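Prolyl-ACP dehydrogenase (Oscillatoria sp., PDB 4IRN) probably oxidises prolyl groups carried on an acyl carrier protein, using FAD, in the biosynthesis of the cyanotoxin anatoxin-a. Local coordinates at residues Ile45-Lys50 and Ala105-Gly110. Sequence-based numbering, arbitrary orientation.
Sequences IQFRKK and AYALQG
R48 and Q109 carry the polar part of this contact. The R48 guanidinium approaches side-on and gives two hydrogen bonds to a single acceptor, from R48 NE to Q109 OE1 (3.0 Å) and from R48 NH2 to the same oxygen (2.7 Å). Both are bent at hydrogen, but the NE bond runs nearly along the C=O axis and the NH2 bond lies in the carbonyl plane. Q109 NE2 donates in turn to E292, consistent with an amide turned so that OE1 faces the arginine; a weak, long ion pair also links R48 to E292.

The R48 chain, with CG anti to the backbone N (chi1 -172°) and extended to NE, crosses one face of the Y106 ring at about a right angle. R48 CD sits over the ring centre, 3.5 Å from the Y106 centroid, in a CH-pi contact. The ring of W40 stacks with that of Y106. The two segments lie on helices 42-58 and 101-114 of the all-helical N-terminal domain of the acyl-CoA dehydrogenase fold, and cross at -34° with axes 8.4 Å apart. G110 admits R48 close to the backbone, R48 CG lying 3.7 Å from G110 CA.

F47 CE2 makes an apolar contact with A107 CB at 3.7 Å, next to W88, while I45 CD1 lies against the hydroxyl end of the Y106 ring, 4.3 Å from Y106 CZ.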
loop_
_atom_site.group_PDB
_atom_site.type_symbol
_atom_site.label_atom_id
_atom_site.label_comp_id
_atom_site.label_asym_id
_atom_site.label_seq_id
_atom_site.Cartn_x
_atom_site.Cartn_y
_atom_site.Cartn_z
ATOM N N ILE A 45 30.796 19.286 0.516
ATOM C CA ILE A 45 30.988 18.105 1.383
ATOM C C ILE A 45 31.517 18.590 2.753
ATOM O O ILE A 45 30.965 18.212 3.792
ATOM C CB ILE A 45 31.958 17.033 0.782
ATOM C CG1 ILE A 45 31.623 16.595 -0.669
ATOM C CG2 ILE A 45 32.183 15.837 1.728
ATOM C CD1 ILE A 45 30.410 15.719 -0.903
ATOM N N GLN A 46 32.571 19.438 2.733
ATOM C CA GLN A 46 33.207 20.006 3.926
ATOM C C GLN A 46 32.304 20.897 4.743
ATOM O O GLN A 46 32.349 20.823 5.962
ATOM C CB GLN A 46 34.519 20.753 3.603
ATOM C CG GLN A 46 35.741 19.909 3.212
ATOM C CD GLN A 46 36.122 18.859 4.226
ATOM O OE1 GLN A 46 35.755 17.682 4.111
ATOM N NE2 GLN A 46 36.950 19.243 5.180
ATOM N N PHE A 47 31.489 21.745 4.100
ATOM C CA PHE A 47 30.563 22.632 4.820
ATOM C C PHE A 47 29.470 21.856 5.540
ATOM O O PHE A 47 29.165 22.168 6.694
ATOM C CB PHE A 47 29.980 23.743 3.925
ATOM C CG PHE A 47 29.074 24.714 4.654
ATOM C CD1 PHE A 47 29.559 25.502 5.689
ATOM C CD2 PHE A 47 27.736 24.839 4.305
ATOM C CE1 PHE A 47 28.717 26.380 6.378
ATOM C CE2 PHE A 47 26.899 25.733 4.982
ATOM C CZ PHE A 47 27.397 26.500 6.011
ATOM N N ARG A 48 28.896 20.828 4.870
ATOM C CA ARG A 48 27.871 19.950 5.444
ATOM C C ARG A 48 28.461 19.179 6.630
ATOM O O ARG A 48 27.799 19.050 7.662
ATOM C CB ARG A 48 27.307 18.997 4.377
ATOM C CG ARG A 48 26.103 18.188 4.841
ATOM C CD ARG A 48 25.721 17.118 3.844
ATOM N NE ARG A 48 24.849 16.100 4.433
ATOM C CZ ARG A 48 25.273 14.936 4.916
ATOM N NH1 ARG A 48 26.564 14.629 4.892
ATOM N NH2 ARG A 48 24.411 14.073 5.437
ATOM N N LYS A 49 29.713 18.714 6.489
ATOM C CA LYS A 49 30.465 17.994 7.523
ATOM C C LYS A 49 30.691 18.920 8.723
ATOM O O LYS A 49 30.590 18.471 9.861
ATOM C CB LYS A 49 31.806 17.475 6.967
ATOM C CG LYS A 49 32.418 16.339 7.765
ATOM C CD LYS A 49 33.848 16.044 7.305
ATOM C CE LYS A 49 34.529 14.997 8.159
ATOM N NZ LYS A 49 34.888 15.507 9.514
ATOM N N LYS A 50 30.956 20.217 8.468
ATOM C CA LYS A 50 31.145 21.247 9.494
ATOM C C LYS A 50 29.818 21.510 10.232
ATOM O O LYS A 50 29.836 21.712 11.452
ATOM C CB LYS A 50 31.686 22.539 8.851
ATOM C CG LYS A 50 32.117 23.623 9.834
ATOM C CD LYS A 50 32.326 24.949 9.128
ATOM C CE LYS A 50 32.479 26.097 10.091
ATOM N NZ LYS A 50 32.389 27.404 9.394
ATOM N N ALA A 105 20.244 23.675 0.907
ATOM C CA ALA A 105 19.482 22.431 1.052
ATOM C C ALA A 105 20.363 21.282 1.548
ATOM O O ALA A 105 19.949 20.526 2.429
ATOM C CB ALA A 105 18.817 22.061 -0.269
ATOM N N TYR A 106 21.588 21.175 0.998
ATOM C CA TYR A 106 22.581 20.164 1.374
ATOM C C TYR A 106 23.009 20.333 2.845
ATOM O O TYR A 106 23.075 19.348 3.580
ATOM C CB TYR A 106 23.794 20.250 0.433
ATOM C CG TYR A 106 24.715 19.047 0.470
ATOM C CD1 TYR A 106 24.224 17.756 0.278
ATOM C CD2 TYR A 106 26.094 19.207 0.603
ATOM C CE1 TYR A 106 25.078 16.654 0.254
ATOM C CE2 TYR A 106 26.957 18.110 0.593
ATOM C CZ TYR A 106 26.445 16.838 0.412
ATOM O OH TYR A 106 27.291 15.758 0.404
ATOM N N ALA A 107 23.259 21.595 3.269
ATOM C CA ALA A 107 23.647 21.970 4.631
ATOM C C ALA A 107 22.486 21.730 5.601
ATOM O O ALA A 107 22.734 21.282 6.722
ATOM C CB ALA A 107 24.085 23.428 4.674
ATOM N N LEU A 108 21.227 21.974 5.154
ATOM C CA LEU A 108 20.014 21.721 5.958
ATOM C C LEU A 108 19.830 20.218 6.184
ATOM O O LEU A 108 19.420 19.807 7.274
ATOM C CB LEU A 108 18.735 22.302 5.318
ATOM C CG LEU A 108 18.561 23.820 5.263
ATOM C CD1 LEU A 108 17.414 24.195 4.355
ATOM C CD2 LEU A 108 18.357 24.423 6.637
ATOM N N GLN A 109 20.173 19.376 5.107
ATOM C CA GLN A 109 20.134 17.926 5.210
ATOM C C GLN A 109 21.110 17.508 6.320
ATOM O O GLN A 109 20.732 16.736 7.205
ATOM C CB GLN A 109 20.499 17.271 3.864
ATOM C CG GLN A 109 19.959 15.855 3.694
ATOM C CD GLN A 109 20.909 14.781 4.155
ATOM O OE1 GLN A 109 22.075 15.029 4.465
ATOM N NE2 GLN A 109 20.446 13.542 4.153
ATOM N N GLY A 110 22.308 18.128 6.357
ATOM C CA GLY A 110 23.358 17.908 7.350
ATOM C C GLY A 110 22.928 18.292 8.749
ATOM O O GLY A 110 23.227 17.577 9.708
#